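Local coordinates for PA0833-PD protein (Pseudomonas aeruginosa PAO1, PDB 6JFW) that probably binds peptidoglycan in the periplasm through this OmpA C-like domain, linking the outer membrane to the cell wall, at residues A[65-70]-A[133-138]. Numbering follows the deposited sequence.
Sequences NTIEIV and VEVNLR
Glu68 and Asn136 sit across from each other in the antiparallel pair, their side chains running side by side on the same face of the sheet, and are joined by three hydrogen bonds. Two are main-chain bonds, Glu68 N to Asn136 O at 2.9 Å and Asn136 N to Glu68 O at 2.8 Å; Thr66 with Arg138 and Val70 with Glu134 do the same on either side. The Glu68 side chain illustrates how such a pair can add a side-chain hydrogen bond to its backbone ones. Its CB rests 3.9 Å from Asn136 O. CG leaves anti to the backbone N (chi1 -158°), and a bend at chi2 carries the carboxylate alongside the amide. CD comes to 3.9 Å from Asn136 ND2, and OE1 accepts a hydrogen bond from Asn136 ND2 at 2.9 Å. This bond is bent, 141° at the hydrogen, and arrives from above the carboxylate plane, the two flat groups being turned 41° apart. The same ND2 of Asn136 touches Val70 CG2 at 3.8 Å.

Ile67, Ile69, Val135 and Leu137 point to the opposite face, where the contacts between them are apolar. Ile67 sets its CG1 against Leu137 CD2 at 3.6 Å and its CG2 against Val135 CG1; Ile69 CG2 meets Val133 CG1 at 3.7 Å. Ile69 also packs on Ala90, Ala94 and Leu97 of helix 79-99, placing this oily face against the helical layer of the OmpA C-like fold. Both strands are interior to the five-stranded mixed sheet, 65-70 beside parallel strand 107-111 and 133-138 beside antiparallel strand 26-32.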
ATOM      1  N   ASN A  65      14.315  -5.260   5.991  1.00 20.76           N
ATOM      2  CA  ASN A  65      12.940  -5.611   6.311  1.00 19.35           C
ATOM      3  C   ASN A  65      12.310  -6.305   5.113  1.00 19.09           C
ATOM      4  O   ASN A  65      12.795  -6.201   3.984  1.00 21.05           O
ATOM      5  CB  ASN A  65      12.111  -4.386   6.737  1.00 17.72           C
ATOM      6  CG  ASN A  65      12.228  -3.218   5.775  1.00 23.17           C
ATOM      7  OD1 ASN A  65      12.156  -3.382   4.558  1.00 19.57           O
ATOM      8  ND2 ASN A  65      12.394  -2.021   6.327  1.00 21.77           N
ATOM      9  N   THR A  66      11.238  -7.045   5.382  1.00 12.12           N
ATOM     10  CA  THR A  66      10.401  -7.582   4.322  1.00 19.11           C
ATOM     11  C   THR A  66       9.325  -6.573   3.965  1.00 14.43           C
ATOM     12  O   THR A  66       8.910  -5.755   4.790  1.00 17.34           O
ATOM     13  CB  THR A  66       9.733  -8.900   4.723  1.00 25.96           C
ATOM     14  OG1 THR A  66       8.872  -8.682   5.848  1.00 22.77           O
ATOM     15  CG2 THR A  66      10.766  -9.948   5.062  1.00 18.91           C
ATOM     16  N   ILE A  67       8.865  -6.649   2.723  1.00 13.62           N
ATOM     17  CA  ILE A  67       7.860  -5.740   2.196  1.00 12.57           C
ATOM     18  C   ILE A  67       6.637  -6.567   1.831  1.00 18.23           C
ATOM     19  O   ILE A  67       6.711  -7.446   0.965  1.00 18.70           O
ATOM     20  CB  ILE A  67       8.396  -4.952   0.992  1.00 15.39           C
ATOM     21  CG1 ILE A  67       9.668  -4.208   1.404  1.00 19.71           C
ATOM     22  CG2 ILE A  67       7.344  -3.985   0.475  1.00 15.65           C
ATOM     23  CD1 ILE A  67      10.571  -3.825   0.260  1.00 22.44           C
ATOM     24  N   GLU A  68       5.526  -6.302   2.513  1.00 15.96           N
ATOM     25  CA  GLU A  68       4.272  -7.013   2.305  1.00 13.32           C
ATOM     26  C   GLU A  68       3.247  -6.026   1.770  1.00 17.33           C
ATOM     27  O   GLU A  68       2.897  -5.060   2.456  1.00 20.76           O
ATOM     28  CB  GLU A  68       3.779  -7.645   3.609  1.00 19.44           C
ATOM     29  CG  GLU A  68       2.821  -8.797   3.405  1.00 37.84           C
ATOM     30  CD  GLU A  68       1.737  -8.869   4.463  1.00 43.54           C
ATOM     31  OE1 GLU A  68       1.691  -7.980   5.338  1.00 33.75           O
ATOM     32  OE2 GLU A  68       0.930  -9.821   4.419  1.00 43.39           O
ATOM     33  N   ILE A  69       2.771  -6.264   0.553  1.00 12.35           N
ATOM     34  CA  ILE A  69       1.811  -5.383  -0.103  1.00 12.24           C
ATOM     35  C   ILE A  69       0.452  -6.065  -0.070  1.00 17.02           C
ATOM     36  O   ILE A  69       0.295  -7.184  -0.571  1.00 14.42           O
ATOM     37  CB  ILE A  69       2.241  -5.052  -1.538  1.00 12.90           C
ATOM     38  CG1 ILE A  69       3.626  -4.400  -1.520  1.00 11.85           C
ATOM     39  CG2 ILE A  69       1.225  -4.131  -2.196  1.00  8.62           C
ATOM     40  CD1 ILE A  69       4.331  -4.419  -2.852  1.00 13.55           C
ATOM     41  N   VAL A  70      -0.527  -5.397   0.530  1.00 11.78           N
ATOM     42  CA  VAL A  70      -1.836  -5.985   0.786  1.00 12.96           C
ATOM     43  C   VAL A  70      -2.902  -5.050   0.232  1.00 11.06           C
ATOM     44  O   VAL A  70      -2.942  -3.868   0.591  1.00 13.34           O
ATOM     45  CB  VAL A  70      -2.063  -6.237   2.285  1.00 17.41           C
ATOM     46  CG1 VAL A  70      -3.387  -6.911   2.498  1.00 18.30           C
ATOM     47  CG2 VAL A  70      -0.935  -7.081   2.865  1.00 18.66           C
ATOM     48  N   VAL A 133      -4.482   0.219  -0.493  1.00 10.59           N
ATOM     49  CA  VAL A 133      -3.371  -0.724  -0.500  1.00 11.51           C
ATOM     50  C   VAL A 133      -2.478  -0.384   0.682  1.00 14.44           C
ATOM     51  O   VAL A 133      -2.185   0.792   0.926  1.00 15.44           O
ATOM     52  CB  VAL A 133      -2.584  -0.680  -1.823  1.00 13.42           C
ATOM     53  CG1 VAL A 133      -1.249  -1.394  -1.671  1.00 14.86           C
ATOM     54  CG2 VAL A 133      -3.395  -1.317  -2.939  1.00 12.87           C
ATOM     55  N   GLU A 134      -2.069  -1.407   1.426  1.00 14.26           N
ATOM     56  CA  GLU A 134      -1.196  -1.243   2.576  1.00 12.40           C
ATOM     57  C   GLU A 134       0.155  -1.883   2.288  1.00 14.91           C
ATOM     58  O   GLU A 134       0.226  -2.982   1.729  1.00 15.32           O
ATOM     59  CB  GLU A 134      -1.823  -1.860   3.831  1.00 15.07           C
ATOM     60  CG  GLU A 134      -3.083  -1.137   4.281  1.00 16.88           C
ATOM     61  CD  GLU A 134      -3.676  -1.680   5.570  1.00 24.10           C
ATOM     62  OE1 GLU A 134      -3.090  -2.609   6.166  1.00 19.62           O
ATOM     63  OE2 GLU A 134      -4.728  -1.154   5.999  1.00 20.45           O
ATOM     64  N   VAL A 135       1.223  -1.181   2.653  1.00 11.61           N
ATOM     65  CA  VAL A 135       2.585  -1.692   2.554  1.00 13.24           C
ATOM     66  C   VAL A 135       3.112  -1.850   3.972  1.00 16.13           C
ATOM     67  O   VAL A 135       3.341  -0.857   4.673  1.00 17.78           O
ATOM     68  CB  VAL A 135       3.494  -0.769   1.733  1.00 15.00           C
ATOM     69  CG1 VAL A 135       4.892  -1.370   1.632  1.00 19.71           C
ATOM     70  CG2 VAL A 135       2.909  -0.524   0.354  1.00 10.96           C
ATOM     71  N   ASN A 136       3.306  -3.093   4.398  1.00 10.83           N
ATOM     72  CA  ASN A 136       3.837  -3.389   5.720  1.00 13.65           C
ATOM     73  C   ASN A 136       5.326  -3.688   5.614  1.00 18.82           C
ATOM     74  O   ASN A 136       5.742  -4.526   4.806  1.00 16.67           O
ATOM     75  CB  ASN A 136       3.100  -4.569   6.354  1.00 20.50           C
ATOM     76  CG  ASN A 136       1.597  -4.362   6.398  1.00 28.53           C
ATOM     77  OD1 ASN A 136       1.107  -3.429   7.034  1.00 25.54           O
ATOM     78  ND2 ASN A 136       0.858  -5.238   5.726  1.00 25.56           N
ATOM     79  N   LEU A 137       6.123  -2.995   6.425  1.00 13.41           N
ATOM     80  CA  LEU A 137       7.564  -3.206   6.504  1.00 16.27           C
ATOM     81  C   LEU A 137       7.867  -3.844   7.855  1.00 18.47           C
ATOM     82  O   LEU A 137       7.710  -3.205   8.901  1.00 19.65           O
ATOM     83  CB  LEU A 137       8.326  -1.892   6.332  1.00 15.49           C
ATOM     84  CG  LEU A 137       8.080  -1.063   5.067  1.00 17.38           C
ATOM     85  CD1 LEU A 137       8.810   0.271   5.152  1.00 21.35           C
ATOM     86  CD2 LEU A 137       8.506  -1.821   3.822  1.00 20.73           C
ATOM     87  N   ARG A 138       8.293  -5.098   7.830  1.00 15.22           N
ATOM     88  CA  ARG A 138       8.593  -5.858   9.022  1.00 18.07           C
ATOM     89  C   ARG A 138      10.081  -6.128   9.137  1.00 16.87           C
ATOM     90  O   ARG A 138      10.669  -6.664   8.190  1.00 17.95           O
ATOM     91  CB  ARG A 138       7.862  -7.164   8.981  1.00 21.16           C
ATOM     92  CG  ARG A 138       8.324  -8.012  10.035  1.00 37.02           C
ATOM     93  CD  ARG A 138       7.361  -9.069  10.109  1.00 42.92           C
ATOM     94  NE  ARG A 138       6.706  -8.946  11.430  1.00 51.17           N
ATOM     95  CZ  ARG A 138       5.482  -9.330  11.708  1.00 60.83           C
ATOM     96  NH1 ARG A 138       4.757  -9.819  10.727  1.00 58.64           N
ATOM     97  NH2 ARG A 138       4.837  -9.188  12.893  1.00 53.33           N
TER